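Local coordinates for protein histidinol-phosphatase (Listeria monocytogenes serotype 4b str. H7858, PDB 6NLR) that probably hydrolyses histidinol phosphate to histidinol and phosphate in histidine biosynthesis, using a three-metal active site, at residues Y35-H40 and P69-K74; K73-I78 and I88-E93; H8-P13 and D18-M23. All coordinates share one frame; numbering follows the deposited sequence.

How the contacts relate
All three contacts belong to the PHP domain and lie close together beside its trinuclear metal site. Contacts 1 and 2 share helix 68-81, which runs antiparallel to two neighbouring parallel strands, 34-40 and 87-95; both are buried and largely apolar, tyrosine and isoleucine doing most of the touching. Contact 3 is only partly buried and more polar: the loop after strand 3-7 meets the start of helix 20-29 through one carboxylate-to-backbone bond, beside an N-cap. Lys74 ties the helix of contacts 1 and 2 to the acidic groups of contact 3. Each contact also supplies a metal ligand, His40, Glu93 and His8 respectively, carried apart from the main packing surfaces.

Contact 1: Y35-H40 and P69-K74; sequences YSIVEH and PYYFKK. With MN (manganese (II) ion), chain D.
The phenol ring of Tyr71 comes obliquely against Glu39 and Ile37, leading with its CE1 corner and hydroxyl. Glu39 CB lies 3.4 Å from Tyr71 CE1, and Ile37 CG2 is equally close, 3.4 Å, to Tyr71 OH. On the helix itself, Tyr71 CD2 sits over the centre of one face of the Phe72 ring, 4.2 Å above its plane. The His40 imidazole, apart from this packing, stacks on His8 and meets His14 at an inclined angle.

Tyrosine suits its place because it is long enough to span two backbones whose axes approach no closer than 11.3 Å. With CG anti to the backbone N (chi1 169°), the ring leaves the helix toward the strand, and at the far end its hydroxyl donates to the backbone oxygen of Gly91, on the neighbouring strand. Glu39 plays a double role. Its CB packs on the phenol, but a bend at chi2 (50°) swings the carboxylate away from the ring. There OE2 receives His40 N at 2.9 Å, on its anti side, and also pairs with His8 ND1, while OE1 meets Thr9 OG1. This second-shell acid thus orients His8 and probably makes that imidazole a stronger metal donor. His40 NE2 binds manganese directly at 2.1 Å, together with His14 and His260.

Strand 34-40 is flanked by strands 3-7 and 87-95 in a parallel run. Helix 68-81 passes over it nearly antiparallel (169°), covering the sheet face to which Ile37 points, whereas Val38 and His40 point away from the helix, His40 to its manganese.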
loop_
_atom_site.group_PDB
_atom_site.type_symbol
_atom_site.label_atom_id
_atom_site.label_comp_id
_atom_site.label_asym_id
_atom_site.label_seq_id
_atom_site.Cartn_x
_atom_site.Cartn_y
_atom_site.Cartn_z
ATOM N N TYR A 35 12.941 -9.631 -2.410
ATOM C CA TYR A 35 12.763 -8.162 -2.446
ATOM C C TYR A 35 11.864 -7.807 -3.627
ATOM O O TYR A 35 12.236 -8.140 -4.767
ATOM C CB TYR A 35 14.156 -7.541 -2.498
ATOM C CG TYR A 35 14.227 -6.040 -2.413
ATOM C CD1 TYR A 35 14.020 -5.265 -3.542
ATOM C CD2 TYR A 35 14.578 -5.399 -1.240
ATOM C CE1 TYR A 35 14.150 -3.892 -3.510
ATOM C CE2 TYR A 35 14.686 -4.021 -1.184
ATOM C CZ TYR A 35 14.486 -3.263 -2.326
ATOM O OH TYR A 35 14.625 -1.905 -2.314
ATOM N N SER A 36 10.730 -7.157 -3.363
ATOM C CA SER A 36 9.761 -6.728 -4.398
ATOM C C SER A 36 9.833 -5.209 -4.582
ATOM O O SER A 36 9.676 -4.439 -3.612
ATOM C CB SER A 36 8.358 -7.206 -4.086
ATOM O OG SER A 36 8.265 -8.616 -4.218
ATOM N N ILE A 37 10.074 -4.812 -5.826
ATOM C CA ILE A 37 9.949 -3.425 -6.307
ATOM C C ILE A 37 8.528 -3.286 -6.833
ATOM O O ILE A 37 8.226 -3.885 -7.890
ATOM C CB ILE A 37 10.995 -3.125 -7.379
ATOM C CG1 ILE A 37 12.410 -3.382 -6.858
ATOM C CG2 ILE A 37 10.808 -1.700 -7.881
ATOM C CD1 ILE A 37 13.438 -3.481 -7.951
ATOM N N VAL A 38 7.698 -2.549 -6.100
ATOM C CA VAL A 38 6.275 -2.365 -6.442
ATOM C C VAL A 38 6.001 -0.862 -6.476
ATOM O O VAL A 38 5.360 -0.309 -5.556
ATOM C CB VAL A 38 5.362 -3.174 -5.496
ATOM C CG1 VAL A 38 5.413 -4.651 -5.862
ATOM C CG2 VAL A 38 5.724 -2.989 -4.032
ATOM N N GLU A 39 6.499 -0.222 -7.521
ATOM C CA GLU A 39 6.381 1.239 -7.686
ATOM C C GLU A 39 4.907 1.599 -7.911
ATOM O O GLU A 39 4.142 0.768 -8.472
ATOM C CB GLU A 39 7.271 1.709 -8.828
ATOM C CG GLU A 39 7.429 3.203 -8.831
ATOM C CD GLU A 39 7.828 3.742 -7.460
ATOM O OE1 GLU A 39 9.024 3.726 -7.160
ATOM O OE2 GLU A 39 6.912 4.144 -6.711
ATOM N N HIS A 40 4.504 2.803 -7.504
ATOM C CA HIS A 40 3.135 3.308 -7.767
ATOM C C HIS A 40 2.814 3.274 -9.260
ATOM O O HIS A 40 3.575 3.874 -10.050
ATOM C CB HIS A 40 2.994 4.727 -7.255
ATOM C CG HIS A 40 3.165 4.797 -5.790
ATOM N ND1 HIS A 40 2.189 4.342 -4.933
ATOM C CD2 HIS A 40 4.180 5.268 -5.040
ATOM C CE1 HIS A 40 2.590 4.539 -3.688
ATOM N NE2 HIS A 40 3.810 5.101 -3.733
ATOM N N PRO A 69 8.347 2.233 -19.715
ATOM C CA PRO A 69 9.448 1.516 -20.365
ATOM C C PRO A 69 10.798 1.680 -19.630
ATOM O O PRO A 69 11.531 0.708 -19.490
ATOM C CB PRO A 69 9.529 2.145 -21.767
ATOM C CG PRO A 69 8.151 2.745 -22.005
ATOM C CD PRO A 69 7.645 3.146 -20.634
ATOM N N TYR A 70 11.076 2.887 -19.135
ATOM C CA TYR A 70 12.329 3.236 -18.413
ATOM C C TYR A 70 12.325 2.534 -17.049
ATOM O O TYR A 70 13.374 1.998 -16.634
ATOM C CB TYR A 70 12.483 4.755 -18.322
ATOM C CG TYR A 70 12.564 5.439 -19.672
ATOM C CD1 TYR A 70 13.722 5.392 -20.437
ATOM C CD2 TYR A 70 11.465 6.099 -20.206
ATOM C CE1 TYR A 70 13.791 5.979 -21.690
ATOM C CE2 TYR A 70 11.528 6.724 -21.442
ATOM C CZ TYR A 70 12.693 6.661 -22.189
ATOM O OH TYR A 70 12.773 7.279 -23.409
ATOM N N TYR A 71 11.164 2.480 -16.394
ATOM C CA TYR A 71 10.986 1.775 -15.101
ATOM C C TYR A 71 11.321 0.292 -15.266
ATOM O O TYR A 71 12.178 -0.209 -14.514
ATOM C CB TYR A 71 9.563 1.938 -14.575
ATOM C CG TYR A 71 9.230 1.052 -13.404
ATOM C CD1 TYR A 71 9.805 1.274 -12.167
ATOM C CD2 TYR A 71 8.333 0.007 -13.523
ATOM C CE1 TYR A 71 9.498 0.478 -11.081
ATOM C CE2 TYR A 71 8.007 -0.796 -12.446
ATOM C CZ TYR A 71 8.586 -0.554 -11.214
ATOM O OH TYR A 71 8.258 -1.305 -10.119
ATOM N N PHE A 72 10.689 -0.380 -16.233
ATOM C CA PHE A 72 10.924 -1.823 -16.489
ATOM C C PHE A 72 12.384 -2.062 -16.871
ATOM O O PHE A 72 12.978 -3.019 -16.377
ATOM C CB PHE A 72 9.966 -2.372 -17.546
ATOM C CG PHE A 72 8.604 -2.660 -16.977
ATOM C CD1 PHE A 72 8.462 -3.553 -15.935
ATOM C CD2 PHE A 72 7.479 -2.019 -17.463
ATOM C CE1 PHE A 72 7.212 -3.845 -15.418
ATOM C CE2 PHE A 72 6.231 -2.301 -16.938
ATOM C CZ PHE A 72 6.104 -3.212 -15.922
ATOM N N LYS A 73 12.962 -1.213 -17.716
ATOM C CA LYS A 73 14.366 -1.396 -18.131
ATOM C C LYS A 73 15.271 -1.343 -16.890
ATOM O O LYS A 73 16.106 -2.241 -16.733
ATOM C CB LYS A 73 14.750 -0.336 -19.160
ATOM C CG LYS A 73 16.201 -0.388 -19.587
ATOM C CD LYS A 73 16.576 0.744 -20.492
ATOM C CE LYS A 73 18.031 0.687 -20.893
ATOM N NZ LYS A 73 18.491 2.024 -21.304
ATOM N N LYS A 74 15.134 -0.319 -16.044
ATOM C CA LYS A 74 16.020 -0.135 -14.861
ATOM C C LYS A 74 15.831 -1.311 -13.899
ATOM O O LYS A 74 16.812 -1.878 -13.435
ATOM C CB LYS A 74 15.756 1.206 -14.180
ATOM C CG LYS A 74 16.532 1.448 -12.887
ATOM C CD LYS A 74 18.034 1.448 -13.082
ATOM C CE LYS A 74 18.784 1.627 -11.780
ATOM N NZ LYS A 74 18.498 2.954 -11.188
HETATM MN MN MN D . 4.821 6.090 -2.127
#

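Contact 2: K73-I78 and I88-E93; sequences KKMNHI and IHIGFE. With MN (manganese (II) ion), chain E; CO (cobalt (II) ion), chain F.
Ile90 drives its ethyl arm into the helix: CD1 comes to 3.7 Å from Met75 CB and 3.5 Å from Met75 O, a tightly packed point. The arm stretches straight out from the strand (chi2 171°), so its last methyl reaches the turn of helix around Met75, while Ile90 CG2 lies against the same Met75 CB at 3.9 Å. Beta-branched isoleucine fits a strand well and fills this buried layer with two branches at once. Met75, a selenomethionine here, uses only the root of its side chain for the strand; the rest of the chain, bent at chi2 and chi3, turns off to pack on Thr9, Phe11 and Val20.

Packing is slacker one turn on, where Ile78 CG2 and Ile88 CD1 cross obliquely at 4.0 Å. At the rim, the partly exposed Asn76 lies crosswise over the tip of Ile90, a polar residue placed where the apolar layer gives way to solvent.

Farther along the strand, Glu93 extends its carboxylate into the metal site. OE1 binds cobalt at 2.2 Å, and OE2 binds, at 2.1 Å, a manganese other than the one held by His40. His6, His8 and Asp258 complete the protein ligands of the cobalt, His123 and His181 those of this manganese. Helix 68-81 is the last helix in the connection between parallel neighbours 34-40 and 87-95, a beta-alpha-beta crossover, with a bridging glutamate near the strand end, as expected of a TIM-barrel-like PHP metallohydrolase.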
loop_
_atom_site.group_PDB
_atom_site.type_symbol
_atom_site.label_atom_id
_atom_site.label_comp_id
_atom_site.label_asym_id
_atom_site.label_seq_id
_atom_site.Cartn_x
_atom_site.Cartn_y
_atom_site.Cartn_z
ATOM N N LYS A 73 12.962 -1.213 -17.716
ATOM C CA LYS A 73 14.366 -1.396 -18.131
ATOM C C LYS A 73 15.271 -1.343 -16.890
ATOM O O LYS A 73 16.106 -2.241 -16.733
ATOM C CB LYS A 73 14.750 -0.336 -19.160
ATOM C CG LYS A 73 16.201 -0.388 -19.587
ATOM C CD LYS A 73 16.576 0.744 -20.492
ATOM C CE LYS A 73 18.031 0.687 -20.893
ATOM N NZ LYS A 73 18.491 2.024 -21.304
ATOM N N LYS A 74 15.134 -0.319 -16.044
ATOM C CA LYS A 74 16.020 -0.135 -14.861
ATOM C C LYS A 74 15.831 -1.311 -13.899
ATOM O O LYS A 74 16.812 -1.878 -13.435
ATOM C CB LYS A 74 15.756 1.206 -14.180
ATOM C CG LYS A 74 16.532 1.448 -12.887
ATOM C CD LYS A 74 18.034 1.448 -13.082
ATOM C CE LYS A 74 18.784 1.627 -11.780
ATOM N NZ LYS A 74 18.498 2.954 -11.188
HETATM N N MSE A 75 14.579 -1.676 -13.584
HETATM C CA MSE A 75 14.361 -2.696 -12.565
HETATM C C MSE A 75 14.836 -4.071 -13.054
HETATM O O MSE A 75 15.326 -4.856 -12.256
HETATM C CB MSE A 75 12.890 -2.767 -12.137
HETATM C CG MSE A 75 12.341 -1.509 -11.472
HETATM SE SE MSE A 75 13.677 -0.534 -10.389
HETATM C CE MSE A 75 13.493 1.353 -10.918
ATOM N N ASN A 76 14.624 -4.385 -14.335
ATOM C CA ASN A 76 15.072 -5.642 -14.911
ATOM C C ASN A 76 16.600 -5.696 -14.859
ATOM O O ASN A 76 17.157 -6.767 -14.583
ATOM C CB ASN A 76 14.545 -5.865 -16.342
ATOM C CG ASN A 76 13.144 -6.471 -16.327
ATOM O OD1 ASN A 76 12.149 -5.841 -16.718
ATOM N ND2 ASN A 76 13.037 -7.672 -15.794
ATOM N N HIS A 77 17.273 -4.576 -15.082
ATOM C CA HIS A 77 18.759 -4.502 -14.977
ATOM C C HIS A 77 19.184 -4.858 -13.535
ATOM O O HIS A 77 20.112 -5.663 -13.344
ATOM C CB HIS A 77 19.232 -3.109 -15.411
ATOM C CG HIS A 77 20.634 -2.792 -15.018
ATOM N ND1 HIS A 77 21.694 -3.416 -15.597
ATOM C CD2 HIS A 77 21.143 -1.912 -14.119
ATOM C CE1 HIS A 77 22.809 -2.978 -15.050
ATOM N NE2 HIS A 77 22.504 -2.044 -14.143
ATOM N N ILE A 78 18.524 -4.262 -12.541
ATOM C CA ILE A 78 18.892 -4.445 -11.104
ATOM C C ILE A 78 18.598 -5.891 -10.689
ATOM O O ILE A 78 19.415 -6.486 -10.010
ATOM C CB ILE A 78 18.152 -3.416 -10.234
ATOM C CG1 ILE A 78 18.620 -1.998 -10.552
ATOM C CG2 ILE A 78 18.312 -3.745 -8.766
ATOM C CD1 ILE A 78 20.091 -1.792 -10.352
ATOM N N ILE A 88 14.791 -10.704 -6.774
ATOM C CA ILE A 88 14.045 -9.427 -6.962
ATOM C C ILE A 88 12.806 -9.685 -7.813
ATOM O O ILE A 88 12.938 -10.271 -8.882
ATOM C CB ILE A 88 14.974 -8.345 -7.531
ATOM C CG1 ILE A 88 16.061 -8.026 -6.496
ATOM C CG2 ILE A 88 14.177 -7.119 -7.950
ATOM C CD1 ILE A 88 17.116 -7.067 -6.948
ATOM N N HIS A 89 11.648 -9.274 -7.321
ATOM C CA HIS A 89 10.380 -9.272 -8.085
ATOM C C HIS A 89 10.101 -7.830 -8.518
ATOM O O HIS A 89 10.531 -6.889 -7.817
ATOM C CB HIS A 89 9.228 -9.873 -7.276
ATOM C CG HIS A 89 9.477 -11.244 -6.751
ATOM N ND1 HIS A 89 9.647 -12.322 -7.569
ATOM C CD2 HIS A 89 9.569 -11.711 -5.475
ATOM C CE1 HIS A 89 9.836 -13.411 -6.834
ATOM N NE2 HIS A 89 9.796 -13.053 -5.530
ATOM N N ILE A 90 9.445 -7.674 -9.661
ATOM C CA ILE A 90 9.101 -6.359 -10.246
ATOM C C ILE A 90 7.594 -6.313 -10.444
ATOM O O ILE A 90 7.028 -7.211 -11.042
ATOM C CB ILE A 90 9.859 -6.135 -11.560
ATOM C CG1 ILE A 90 11.368 -6.330 -11.370
ATOM C CG2 ILE A 90 9.516 -4.762 -12.113
ATOM C CD1 ILE A 90 12.161 -6.332 -12.651
ATOM N N GLY A 91 6.965 -5.257 -9.972
ATOM C CA GLY A 91 5.539 -5.023 -10.228
ATOM C C GLY A 91 5.148 -3.636 -9.802
ATOM O O GLY A 91 5.994 -2.714 -9.865
ATOM N N PHE A 92 3.893 -3.479 -9.420
ATOM C CA PHE A 92 3.329 -2.173 -9.031
ATOM C C PHE A 92 2.602 -2.283 -7.706
ATOM O O PHE A 92 2.017 -3.351 -7.389
ATOM C CB PHE A 92 2.341 -1.702 -10.101
ATOM C CG PHE A 92 2.980 -1.496 -11.444
ATOM C CD1 PHE A 92 3.772 -0.379 -11.687
ATOM C CD2 PHE A 92 2.821 -2.439 -12.447
ATOM C CE1 PHE A 92 4.388 -0.196 -12.917
ATOM C CE2 PHE A 92 3.404 -2.232 -13.688
ATOM C CZ PHE A 92 4.179 -1.115 -13.918
ATOM N N GLU A 93 2.619 -1.173 -6.974
ATOM C CA GLU A 93 1.571 -0.825 -6.004
ATOM C C GLU A 93 0.468 -0.175 -6.835
ATOM O O GLU A 93 0.641 0.986 -7.292
ATOM C CB GLU A 93 2.066 0.084 -4.892
ATOM C CG GLU A 93 1.020 0.227 -3.795
ATOM C CD GLU A 93 1.412 1.118 -2.636
ATOM O OE1 GLU A 93 2.529 1.669 -2.686
ATOM O OE2 GLU A 93 0.599 1.243 -1.687
HETATM MN MN MN E . 0.465 2.789 -0.302
HETATM CO CO CO F . 3.855 1.860 -0.986
HETATM O O HOH W 1 0.284 4.284 1.467
HETATM O O HOH W 2 2.066 2.189 0.263
#

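Contact 3: H8-P13 and D18-M23; sequences HTEFCP and DDVEEM. With CO (cobalt (II) ion), chain F.
Asp19 OD1, 4.1 Å from Glu10 OE1 across the contact, is gripped by two donors: Glu21 N, at 2.8 Å and almost straight (171°), and the ammonium of Lys74. The first bond makes Asp19 the N-cap of helix 20-29. The second matters because Lys74 also forms a salt bridge with Glu10 OE2, and this shared positive charge probably offsets the repulsion between the two acids.

Glu10 adds a second hold on the helix start. Val20 N donates to Glu10 OE1 at 2.9 Å, reaching the oxygen from above the carboxylate plane. A folded side chain, with chi1 67° and a sharp bend at chi2 (-84°), brings the acid back over the helix end, whose dipole should favour negative charge. Next to the Glu10 bond, the methyls Thr9 CG2 and Val20 CG2 lie side by side, 4.0 Å apart. Threonine is apt here, since its other branch, OG1, which also has Glu39 as a partner, accepts Phe11 N at 3.0 Å in an ST turn; Thr9 to Cys12 form a type I turn. The selenomethyl end of Met23 rests close against His8 O, while the His8 imidazole turns off to bind cobalt through NE2 at 2.2 Å.

The loop therefore joins the end of strand 3-7 to helix 20-29, with strand 34-40 touching it through Ile37 and Glu39, and helix 68-81 meeting Glu21 through Ile78.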
loop_
_atom_site.group_PDB
_atom_site.type_symbol
_atom_site.label_atom_id
_atom_site.label_comp_id
_atom_site.label_asym_id
_atom_site.label_seq_id
_atom_site.Cartn_x
_atom_site.Cartn_y
_atom_site.Cartn_z
ATOM N N HIS A 8 9.830 0.992 -2.980
ATOM C CA HIS A 8 9.715 2.050 -4.012
ATOM C C HIS A 8 11.117 2.426 -4.496
ATOM O O HIS A 8 12.105 1.872 -3.967
ATOM C CB HIS A 8 8.886 3.213 -3.437
ATOM C CG HIS A 8 7.478 2.804 -3.151
ATOM N ND1 HIS A 8 6.513 2.755 -4.144
ATOM C CD2 HIS A 8 6.883 2.347 -2.029
ATOM C CE1 HIS A 8 5.370 2.340 -3.620
ATOM N NE2 HIS A 8 5.585 2.045 -2.331
ATOM N N THR A 9 11.197 3.352 -5.455
ATOM C CA THR A 9 12.407 3.633 -6.257
ATOM C C THR A 9 12.509 5.125 -6.551
ATOM O O THR A 9 11.616 5.891 -6.114
ATOM C CB THR A 9 12.344 2.862 -7.585
ATOM O OG1 THR A 9 11.332 3.428 -8.428
ATOM C CG2 THR A 9 12.048 1.395 -7.386
ATOM N N GLU A 10 13.532 5.510 -7.316
ATOM C CA GLU A 10 13.705 6.888 -7.850
ATOM C C GLU A 10 12.552 7.230 -8.808
ATOM O O GLU A 10 12.391 8.416 -9.093
ATOM C CB GLU A 10 15.078 7.077 -8.509
ATOM C CG GLU A 10 15.307 6.267 -9.791
ATOM C CD GLU A 10 15.767 4.812 -9.620
ATOM O OE1 GLU A 10 15.668 4.242 -8.491
ATOM O OE2 GLU A 10 16.179 4.221 -10.628
ATOM N N PHE A 11 11.749 6.265 -9.267
ATOM C CA PHE A 11 10.591 6.532 -10.171
ATOM C C PHE A 11 9.386 7.057 -9.374
ATOM O O PHE A 11 8.377 7.425 -9.969
ATOM C CB PHE A 11 10.268 5.298 -11.018
ATOM C CG PHE A 11 11.235 5.109 -12.160
ATOM C CD1 PHE A 11 12.415 4.397 -11.992
ATOM C CD2 PHE A 11 10.986 5.669 -13.403
ATOM C CE1 PHE A 11 13.311 4.243 -13.040
ATOM C CE2 PHE A 11 11.890 5.531 -14.443
ATOM C CZ PHE A 11 13.043 4.807 -14.266
ATOM N N CYS A 12 9.483 7.089 -8.049
ATOM C CA CYS A 12 8.419 7.613 -7.162
ATOM C C CYS A 12 8.623 9.119 -6.990
ATOM O O CYS A 12 9.579 9.526 -6.336
ATOM C CB CYS A 12 8.456 6.925 -5.804
ATOM S SG CYS A 12 7.126 7.505 -4.734
ATOM N N PRO A 13 7.737 9.990 -7.515
ATOM C CA PRO A 13 7.950 11.440 -7.431
ATOM C C PRO A 13 7.951 11.982 -5.983
ATOM O O PRO A 13 8.584 12.968 -5.756
ATOM C CB PRO A 13 6.807 12.069 -8.264
ATOM C CG PRO A 13 6.206 10.898 -9.047
ATOM C CD PRO A 13 6.482 9.654 -8.213
ATOM N N ASP A 18 16.408 8.373 -3.839
ATOM C CA ASP A 18 17.551 7.430 -3.714
ATOM C C ASP A 18 17.469 6.430 -4.868
ATOM O O ASP A 18 16.361 6.016 -5.226
ATOM C CB ASP A 18 17.563 6.667 -2.389
ATOM C CG ASP A 18 17.922 7.513 -1.177
ATOM O OD1 ASP A 18 18.305 8.680 -1.375
ATOM O OD2 ASP A 18 17.774 6.994 -0.044
ATOM N N ASP A 19 18.612 6.045 -5.408
ATOM C CA ASP A 19 18.698 5.007 -6.457
ATOM C C ASP A 19 18.307 3.658 -5.849
ATOM O O ASP A 19 18.877 3.280 -4.806
ATOM C CB ASP A 19 20.090 4.971 -7.070
ATOM C CG ASP A 19 20.141 4.162 -8.356
ATOM O OD1 ASP A 19 19.598 3.044 -8.395
ATOM O OD2 ASP A 19 20.716 4.652 -9.310
ATOM N N VAL A 20 17.423 2.937 -6.533
ATOM C CA VAL A 20 17.006 1.551 -6.167
ATOM C C VAL A 20 18.254 0.700 -5.924
ATOM O O VAL A 20 18.203 -0.181 -5.063
ATOM C CB VAL A 20 16.089 0.928 -7.231
ATOM C CG1 VAL A 20 16.770 0.834 -8.584
ATOM C CG2 VAL A 20 15.558 -0.437 -6.797
ATOM N N GLU A 21 19.336 0.927 -6.652
ATOM C CA GLU A 21 20.549 0.088 -6.510
ATOM C C GLU A 21 21.089 0.186 -5.080
ATOM O O GLU A 21 21.487 -0.849 -4.549
ATOM C CB GLU A 21 21.636 0.528 -7.490
ATOM C CG GLU A 21 22.830 -0.396 -7.469
ATOM C CD GLU A 21 23.471 -0.580 -8.838
ATOM O OE1 GLU A 21 23.049 0.111 -9.808
ATOM O OE2 GLU A 21 24.346 -1.435 -8.947
ATOM N N GLU A 22 21.128 1.389 -4.501
ATOM C CA GLU A 22 21.657 1.613 -3.123
ATOM C C GLU A 22 20.694 0.958 -2.129
ATOM O O GLU A 22 21.139 0.431 -1.114
ATOM C CB GLU A 22 21.890 3.101 -2.827
ATOM C CG GLU A 22 22.922 3.767 -3.736
ATOM C CD GLU A 22 24.253 3.044 -3.951
ATOM O OE1 GLU A 22 24.979 2.823 -2.954
ATOM O OE2 GLU A 22 24.576 2.701 -5.131
HETATM N N MSE A 23 19.388 0.954 -2.446
HETATM C CA MSE A 23 18.403 0.314 -1.584
HETATM C C MSE A 23 18.617 -1.208 -1.595
HETATM O O MSE A 23 18.604 -1.856 -0.549
HETATM C CB MSE A 23 16.985 0.719 -2.005
HETATM C CG MSE A 23 16.747 2.204 -1.947
HETATM SE SE MSE A 23 15.005 2.697 -2.674
HETATM C CE MSE A 23 13.834 1.779 -1.408
HETATM CO CO CO F . 3.855 1.860 -0.986
HETATM O O HOH W 2 2.066 2.189 0.263
#